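Local coordinates for MutT/NUDIX family protein (Bacillus thuringiensis str. Al Hakam, PDB 3ID9) that probably hydrolyses a nucleoside diphosphate linked to another moiety, as members of the MutT/NUDIX hydrolase family do, at residues Q23-G28 with P93-I98; K80-V85 with I98-E103; L37-K42 with H122-V127. One frame throughout, in Å; residues are numbered along the deposited sequence.

Interaction 1: Q23-G28 with P93-I98; sequences QVRVTG and PSLLHI
Thr27 and His97, on neighbouring parallel strands, meet through their side chains, with OG1 of Thr27 2.7 Å from NE2 of His97 in a hydrogen bond whose donor may be either partner. The histidine can be followed outward from its backbone. Its CB is 4.2 Å from Arg25 O; CG lies anti to the backbone N (chi1 -173°), which swings the ring across to the neighbouring strand. There CD2 sets its edge against Arg25 O at 3.1 Å, and NE2 reaches the threonine hydroxyl. Both oxygens lie in the plane of the ring, at its edge, and the bond to Thr27 OG1 probably helps to fix the ring's rotation.

Beneath this runs regular parallel pairing, Gln23 to Leu95 through Val26 to Ile98, within the mixed sheet of the Nudix fold. The carbonyl of Arg25 also accepts Ile98 N, and Thr27 N completes the row by bonding to Ile98 O in a more bent geometry (136° at the hydrogen). On the face that carries Val24 and Val26 the contact is apolar: CG1 of Val24, anti to its own nitrogen, comes 3.7 Å from CD1 of Ile98, the two side chains crossing obliquely. Leu61 of helix 61-72 packs on both Val24 and Ile98, and Met65 of that helix covers Val26. Toward the start of the strands, CB of Gln23 rests 3.8 Å from CG of Pro93, while one water donates to both Gln23 OE1 and Pro93 O, linking the amide to the loop that precedes strand 95-104.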
# COMPACT_ATOMS: atom_id res chain seq x y z
N GLN B 23 -2.18 9.33 -11.26
CA GLN B 23 -2.43 8.15 -12.08
C GLN B 23 -2.05 6.95 -11.22
O GLN B 23 -0.92 6.87 -10.73
CB GLN B 23 -1.59 8.16 -13.35
CG GLN B 23 -1.68 6.85 -14.13
CD GLN B 23 -0.81 6.84 -15.38
OE1 GLN B 23 0.41 7.01 -15.32
NE2 GLN B 23 -1.45 6.63 -16.53
N VAL B 24 -2.98 6.03 -11.03
CA VAL B 24 -2.72 4.85 -10.22
C VAL B 24 -2.68 3.57 -11.05
O VAL B 24 -3.57 3.32 -11.86
CB VAL B 24 -3.77 4.69 -9.11
CG1 VAL B 24 -3.35 3.59 -8.16
CG2 VAL B 24 -3.94 6.00 -8.37
N ARG B 25 -1.65 2.77 -10.83
CA ARG B 25 -1.49 1.51 -11.54
C ARG B 25 -1.35 0.32 -10.61
O ARG B 25 -0.63 0.38 -9.61
CB ARG B 25 -0.26 1.57 -12.46
CG ARG B 25 -0.53 2.40 -13.69
CD ARG B 25 0.68 2.59 -14.58
NE ARG B 25 0.24 3.26 -15.80
CZ ARG B 25 -0.49 2.67 -16.74
NH1 ARG B 25 -0.84 1.40 -16.62
NH2 ARG B 25 -0.90 3.38 -17.79
N VAL B 26 -2.07 -0.74 -10.95
CA VAL B 26 -2.04 -1.97 -10.17
C VAL B 26 -1.36 -3.06 -10.99
O VAL B 26 -1.44 -3.06 -12.22
CB VAL B 26 -3.46 -2.46 -9.80
CG1 VAL B 26 -4.07 -1.52 -8.79
CG2 VAL B 26 -4.33 -2.52 -11.05
N THR B 27 -0.68 -3.97 -10.31
CA THR B 27 0.01 -5.07 -10.97
C THR B 27 -0.32 -6.32 -10.18
O THR B 27 -0.34 -6.29 -8.95
CB THR B 27 1.54 -4.86 -10.98
OG1 THR B 27 1.86 -3.84 -11.94
CG2 THR B 27 2.26 -6.14 -11.34
N GLY B 28 -0.58 -7.41 -10.90
CA GLY B 28 -0.92 -8.65 -10.23
C GLY B 28 0.19 -9.68 -10.26
O GLY B 28 0.88 -9.85 -11.26
N PRO B 93 1.59 12.57 -15.04
CA PRO B 93 1.17 13.02 -13.71
C PRO B 93 1.78 12.19 -12.58
O PRO B 93 2.42 11.17 -12.84
CB PRO B 93 -0.35 12.87 -13.77
CG PRO B 93 -0.49 11.61 -14.58
CD PRO B 93 0.53 11.77 -15.69
N SER B 94 1.58 12.64 -11.35
CA SER B 94 2.11 11.92 -10.18
C SER B 94 1.71 10.47 -10.31
O SER B 94 0.59 10.16 -10.71
CB SER B 94 1.53 12.50 -8.88
OG SER B 94 2.18 13.71 -8.54
N LEU B 95 2.62 9.57 -9.95
CA LEU B 95 2.34 8.15 -10.10
C LEU B 95 2.42 7.30 -8.84
O LEU B 95 3.36 7.38 -8.06
CB LEU B 95 3.29 7.57 -11.15
CG LEU B 95 3.42 6.05 -11.23
CD1 LEU B 95 2.09 5.41 -11.61
CD2 LEU B 95 4.49 5.72 -12.26
N LEU B 96 1.40 6.47 -8.67
CA LEU B 96 1.35 5.55 -7.55
C LEU B 96 1.18 4.17 -8.19
O LEU B 96 0.25 3.93 -8.95
CB LEU B 96 0.17 5.89 -6.64
CG LEU B 96 0.11 5.11 -5.33
CD1 LEU B 96 1.38 5.34 -4.53
CD2 LEU B 96 -1.11 5.55 -4.54
N HIS B 97 2.12 3.26 -7.90
CA HIS B 97 2.07 1.92 -8.46
C HIS B 97 1.93 0.85 -7.37
O HIS B 97 2.84 0.65 -6.57
CB HIS B 97 3.34 1.65 -9.28
CG HIS B 97 3.32 0.36 -10.03
ND1 HIS B 97 4.45 -0.18 -10.62
CD2 HIS B 97 2.31 -0.50 -10.31
CE1 HIS B 97 4.13 -1.31 -11.22
NE2 HIS B 97 2.84 -1.53 -11.04
N ILE B 98 0.79 0.17 -7.34
CA ILE B 98 0.55 -0.88 -6.35
C ILE B 98 0.64 -2.30 -6.94
O ILE B 98 0.05 -2.59 -7.98
CB ILE B 98 -0.85 -0.74 -5.68
CG1 ILE B 98 -0.94 0.56 -4.87
CG2 ILE B 98 -1.10 -1.91 -4.75
CD1 ILE B 98 -1.30 1.77 -5.68
O HOH W 1 2.54 9.17 -14.88

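Interaction 2: K80-V85 with I98-E103; sequences KKLLYV and ITFLLE
Two classic beta bulges interrupt the antiparallel hairpin of strands 77-88 and 95-104: Lys80 and Lys81 both face Leu101, and Leu83 and Tyr84 both face Thr99. At the second, Thr99 O accepts Leu83 N at 2.8 Å and, weakly, Tyr84 N at 3.4 Å, while Thr99 N donates to Tyr84 O. A water joins that same Tyr84 carbonyl to Thr99 OG1. The extra residue shifts the register by one within this hairpin of the Nudix sheet, and CD2 of Leu83 lies alongside CG2 of Thr99.

On the other face, CD2 of Leu82 touches both CG2 of Ile98, at 3.5 Å, and CE2 of Phe100. The phenyl ring takes Ile98 CG2 over one face, near its rim, and Lys81 O at its edge; Leu61 and Met65 of helix 61-72 also pack on it, and Tyr155 of the second subunit meets it edge-to-face. At the solvent end, Lys80 bends at chi2, chi3 and chi4 and crosses Glu103 at about a right angle, its NZ 3.9 Å from Glu103 OE1 in a long salt bridge. Lys81 NZ instead bonds to Ala150 O and Ala152 O of the second subunit.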
# COMPACT_ATOMS: atom_id res chain seq x y z
N LYS B 80 -4.73 -11.11 -1.89
CA LYS B 80 -4.21 -11.76 -0.69
C LYS B 80 -3.62 -10.65 0.16
O LYS B 80 -3.99 -10.47 1.32
CB LYS B 80 -3.11 -12.76 -1.03
CG LYS B 80 -3.59 -14.05 -1.66
CD LYS B 80 -3.33 -15.25 -0.74
CE LYS B 80 -1.83 -15.54 -0.59
NZ LYS B 80 -1.21 -15.99 -1.87
N LYS B 81 -2.68 -9.92 -0.42
CA LYS B 81 -2.03 -8.83 0.28
C LYS B 81 -1.36 -7.82 -0.64
O LYS B 81 -1.07 -8.11 -1.81
CB LYS B 81 -1.00 -9.37 1.27
CG LYS B 81 -1.55 -9.63 2.65
CD LYS B 81 -0.44 -9.99 3.62
CE LYS B 81 -0.94 -10.01 5.06
NZ LYS B 81 0.21 -10.01 6.03
N LEU B 82 -1.15 -6.63 -0.10
CA LEU B 82 -0.50 -5.54 -0.80
C LEU B 82 0.98 -5.92 -0.70
O LEU B 82 1.52 -6.06 0.40
CB LEU B 82 -0.77 -4.25 -0.04
CG LEU B 82 -0.62 -2.88 -0.69
CD1 LEU B 82 0.57 -2.91 -1.62
CD2 LEU B 82 -1.89 -2.53 -1.44
N LEU B 83 1.64 -6.11 -1.83
CA LEU B 83 3.03 -6.50 -1.78
C LEU B 83 4.02 -5.35 -1.84
O LEU B 83 5.01 -5.32 -1.10
CB LEU B 83 3.35 -7.46 -2.94
CG LEU B 83 4.84 -7.80 -3.06
CD1 LEU B 83 5.24 -8.69 -1.90
CD2 LEU B 83 5.12 -8.48 -4.39
N TYR B 84 3.75 -4.39 -2.72
CA TYR B 84 4.69 -3.32 -2.91
C TYR B 84 3.99 -2.07 -3.42
O TYR B 84 3.12 -2.13 -4.30
CB TYR B 84 5.74 -3.79 -3.92
CG TYR B 84 6.91 -2.88 -4.12
CD1 TYR B 84 7.98 -2.88 -3.22
CD2 TYR B 84 6.98 -2.04 -5.23
CE1 TYR B 84 9.10 -2.07 -3.43
CE2 TYR B 84 8.09 -1.23 -5.45
CZ TYR B 84 9.15 -1.25 -4.55
OH TYR B 84 10.25 -0.46 -4.79
N VAL B 85 4.38 -0.93 -2.87
CA VAL B 85 3.83 0.35 -3.26
C VAL B 85 5.00 1.22 -3.68
O VAL B 85 5.97 1.38 -2.94
CB VAL B 85 3.04 1.02 -2.11
CG1 VAL B 85 2.61 2.42 -2.52
CG2 VAL B 85 1.81 0.19 -1.77
N ILE B 98 0.79 0.17 -7.34
CA ILE B 98 0.55 -0.88 -6.35
C ILE B 98 0.64 -2.30 -6.94
O ILE B 98 0.05 -2.59 -7.98
CB ILE B 98 -0.85 -0.74 -5.68
CG1 ILE B 98 -0.94 0.56 -4.87
CG2 ILE B 98 -1.10 -1.91 -4.75
CD1 ILE B 98 -1.30 1.77 -5.68
N THR B 99 1.36 -3.18 -6.25
CA THR B 99 1.51 -4.57 -6.67
C THR B 99 0.80 -5.49 -5.68
O THR B 99 1.09 -5.47 -4.48
CB THR B 99 3.00 -4.99 -6.75
OG1 THR B 99 3.61 -4.39 -7.89
CG2 THR B 99 3.12 -6.51 -6.87
N PHE B 100 -0.13 -6.30 -6.19
CA PHE B 100 -0.90 -7.23 -5.36
C PHE B 100 -0.52 -8.70 -5.51
O PHE B 100 -0.30 -9.17 -6.62
CB PHE B 100 -2.39 -7.14 -5.69
CG PHE B 100 -3.06 -5.89 -5.22
CD1 PHE B 100 -3.62 -5.00 -6.14
CD2 PHE B 100 -3.18 -5.61 -3.86
CE1 PHE B 100 -4.28 -3.86 -5.71
CE2 PHE B 100 -3.84 -4.47 -3.42
CZ PHE B 100 -4.39 -3.59 -4.34
N LEU B 101 -0.46 -9.42 -4.39
CA LEU B 101 -0.23 -10.86 -4.44
C LEU B 101 -1.65 -11.37 -4.62
O LEU B 101 -2.51 -11.13 -3.78
CB LEU B 101 0.34 -11.39 -3.13
CG LEU B 101 1.85 -11.22 -2.96
CD1 LEU B 101 2.29 -11.78 -1.61
CD2 LEU B 101 2.55 -11.93 -4.10
N LEU B 102 -1.90 -12.04 -5.74
CA LEU B 102 -3.23 -12.55 -6.04
C LEU B 102 -3.38 -14.04 -5.80
O LEU B 102 -2.40 -14.78 -5.73
CB LEU B 102 -3.58 -12.24 -7.50
CG LEU B 102 -3.62 -10.76 -7.86
CD1 LEU B 102 -3.77 -10.59 -9.38
CD2 LEU B 102 -4.79 -10.11 -7.13
N GLU B 103 -4.64 -14.46 -5.67
CA GLU B 103 -4.98 -15.87 -5.47
C GLU B 103 -6.19 -16.19 -6.35
O GLU B 103 -7.12 -15.39 -6.45
CB GLU B 103 -5.30 -16.12 -4.01
CG GLU B 103 -5.67 -17.55 -3.68
CD GLU B 103 -5.71 -17.79 -2.18
OE1 GLU B 103 -4.62 -17.78 -1.56
OE2 GLU B 103 -6.81 -17.99 -1.64
O HOH W 2 4.36 -1.71 -7.02

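Interaction 3: L37-K42 with H122-V127; sequences LLVKQK and HDVQMV
Leu37, Val124 and Met126, a selenomethionine, form the apolar centre of this pairing. Leu37 extends its CG anti to the backbone N (chi1 178°), which carries both methyls to the valine: CD1 and CD2 each lie 3.6 Å from CG1 of Val124. The selenium packs on the same leucine from another direction. Met126 is bent at chi2 and chi3, and the turn brings SE back over the base of the leucine, 3.6 Å from Leu37 CB as well as near CD2 of the same residue. Leu30 of strand 23-32 and Met69 of helix 61-72 also pack on Leu37. Across the sheet, on the face of Leu38, CD1 of that residue touches CG2 of Val127 at 3.9 Å, and Trp48 of strand 48-54 adjoins both Leu38 and Gln125.

The antiparallel backbone runs between these two sets of contacts. Leu38 and Gln125 form the hydrogen-bonded pair of the register: Leu38 N donates almost straight to Gln125 O at 2.8 Å (177° at the hydrogen), and Gln125 N returns a bond to Leu38 O. Strand 124-128 thereby joins strand 35-40 in the mixed sheet of the Nudix domain.

Beyond Val39, which pairs with Val124, the contact becomes polar and less tightly bonded. Lys40 N reaches Asp123 O only weakly, at 3.4 Å, and the two side chains touch through their CB atoms, 3.5 Å apart. The lysine chain then bends off, leaving NZ 5.7 Å from Asp123 OD2. The opposite charges could therefore attract only at long range, so that cohesion here probably rests on the leucine-centred packing and the two firm backbone bonds, with this charged end contributing little.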
# COMPACT_ATOMS: atom_id res chain seq x y z
N LEU B 37 2.39 -15.92 -13.07
CA LEU B 37 1.57 -15.74 -14.26
C LEU B 37 2.05 -14.55 -15.09
O LEU B 37 2.03 -13.42 -14.62
CB LEU B 37 0.12 -15.51 -13.83
CG LEU B 37 -1.08 -15.23 -14.76
CD1 LEU B 37 -0.65 -14.70 -16.11
CD2 LEU B 37 -1.88 -16.50 -14.91
N LEU B 38 2.50 -14.80 -16.32
CA LEU B 38 2.89 -13.71 -17.19
C LEU B 38 1.89 -13.65 -18.33
O LEU B 38 1.30 -14.65 -18.72
CB LEU B 38 4.30 -13.88 -17.76
CG LEU B 38 5.45 -13.88 -16.75
CD1 LEU B 38 6.78 -13.80 -17.51
CD2 LEU B 38 5.28 -12.69 -15.78
N VAL B 39 1.70 -12.45 -18.84
CA VAL B 39 0.78 -12.16 -19.90
C VAL B 39 1.57 -11.57 -21.06
O VAL B 39 2.65 -11.01 -20.86
CB VAL B 39 -0.29 -11.16 -19.36
CG1 VAL B 39 -0.80 -10.27 -20.46
CG2 VAL B 39 -1.43 -11.93 -18.73
N LYS B 40 1.05 -11.70 -22.27
CA LYS B 40 1.75 -11.15 -23.42
C LYS B 40 1.12 -9.81 -23.77
O LYS B 40 -0.09 -9.71 -23.93
CB LYS B 40 1.65 -12.10 -24.61
CG LYS B 40 2.57 -11.76 -25.77
CD LYS B 40 3.97 -12.30 -25.55
CE LYS B 40 4.32 -13.38 -26.58
NZ LYS B 40 4.26 -12.89 -27.99
N GLN B 41 1.96 -8.78 -23.86
CA GLN B 41 1.52 -7.42 -24.17
C GLN B 41 1.06 -7.27 -25.62
O GLN B 41 1.75 -7.72 -26.54
CB GLN B 41 2.65 -6.41 -23.91
CG GLN B 41 3.07 -6.29 -22.46
CD GLN B 41 4.21 -5.28 -22.27
OE1 GLN B 41 5.31 -5.46 -22.81
NE2 GLN B 41 3.94 -4.22 -21.51
N LYS B 42 -0.09 -6.63 -25.81
CA LYS B 42 -0.63 -6.42 -27.14
C LYS B 42 -0.07 -5.11 -27.70
O LYS B 42 -0.64 -4.52 -28.62
CB LYS B 42 -2.16 -6.36 -27.09
CG LYS B 42 -2.80 -7.58 -26.45
CD LYS B 42 -4.32 -7.48 -26.41
CE LYS B 42 -4.92 -7.48 -27.81
NZ LYS B 42 -6.41 -7.43 -27.76
N HIS B 122 -6.77 -15.81 -24.23
CA HIS B 122 -5.69 -15.01 -23.67
C HIS B 122 -4.31 -15.63 -23.81
O HIS B 122 -4.17 -16.85 -23.81
CB HIS B 122 -5.98 -14.76 -22.20
CG HIS B 122 -7.34 -14.20 -21.94
ND1 HIS B 122 -7.68 -12.91 -22.28
CD2 HIS B 122 -8.45 -14.77 -21.41
CE1 HIS B 122 -8.95 -12.70 -21.96
NE2 HIS B 122 -9.44 -13.81 -21.44
N ASP B 123 -3.31 -14.77 -23.94
CA ASP B 123 -1.93 -15.20 -24.03
C ASP B 123 -1.41 -15.26 -22.60
O ASP B 123 -1.15 -14.23 -21.98
CB ASP B 123 -1.10 -14.21 -24.85
CG ASP B 123 -1.53 -14.18 -26.31
OD1 ASP B 123 -2.04 -15.20 -26.81
OD2 ASP B 123 -1.35 -13.13 -26.96
N VAL B 124 -1.27 -16.47 -22.07
CA VAL B 124 -0.84 -16.68 -20.70
C VAL B 124 0.22 -17.75 -20.55
O VAL B 124 0.21 -18.77 -21.25
CB VAL B 124 -2.05 -17.06 -19.82
CG1 VAL B 124 -1.62 -17.35 -18.39
CG2 VAL B 124 -3.08 -15.95 -19.86
N GLN B 125 1.13 -17.53 -19.62
CA GLN B 125 2.19 -18.48 -19.37
C GLN B 125 2.60 -18.43 -17.89
O GLN B 125 2.69 -17.37 -17.29
CB GLN B 125 3.39 -18.14 -20.25
CG GLN B 125 4.52 -19.12 -20.13
CD GLN B 125 5.78 -18.68 -20.87
OE1 GLN B 125 6.79 -19.37 -20.82
NE2 GLN B 125 5.72 -17.53 -21.54
N MSE B 126 2.82 -19.60 -17.31
CA MSE B 126 3.24 -19.69 -15.92
C MSE B 126 4.74 -19.93 -15.93
O MSE B 126 5.20 -21.01 -16.25
CB MSE B 126 2.52 -20.85 -15.22
CG MSE B 126 1.01 -20.68 -15.07
SE MSE B 126 0.45 -19.10 -14.03
CE MSE B 126 1.24 -19.56 -12.32
N VAL B 127 5.51 -18.91 -15.57
CA VAL B 127 6.96 -19.03 -15.57
C VAL B 127 7.56 -19.23 -14.18
O VAL B 127 7.24 -18.51 -13.25
CB VAL B 127 7.61 -17.79 -16.23
CG1 VAL B 127 9.13 -17.87 -16.11
CG2 VAL B 127 7.22 -17.71 -17.70

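Overall arrangement
All three interactions belong to one mixed sheet within the NUDIX domain. Interactions 1 and 2 use consecutive parts of strand 95-104, share Ile98 and have centres 12 Å apart; the bond from Phe100 N to Thr27 O, a probable hydrogen bond, carries the parallel pairing onward from one to the other. Interaction 3 lies on the opposite side of the chain's centre, its own centre about 20 Å from that of interaction 1 and 18 Å from that of interaction 2, and touches neither. Strand 23-32 pairs with both 95-104 and 35-40, so it connects the two regions. Along the chain, both segments of interaction 2 fall between those of interaction 3, and residues distant in sequence are thus brought into one continuous sheet.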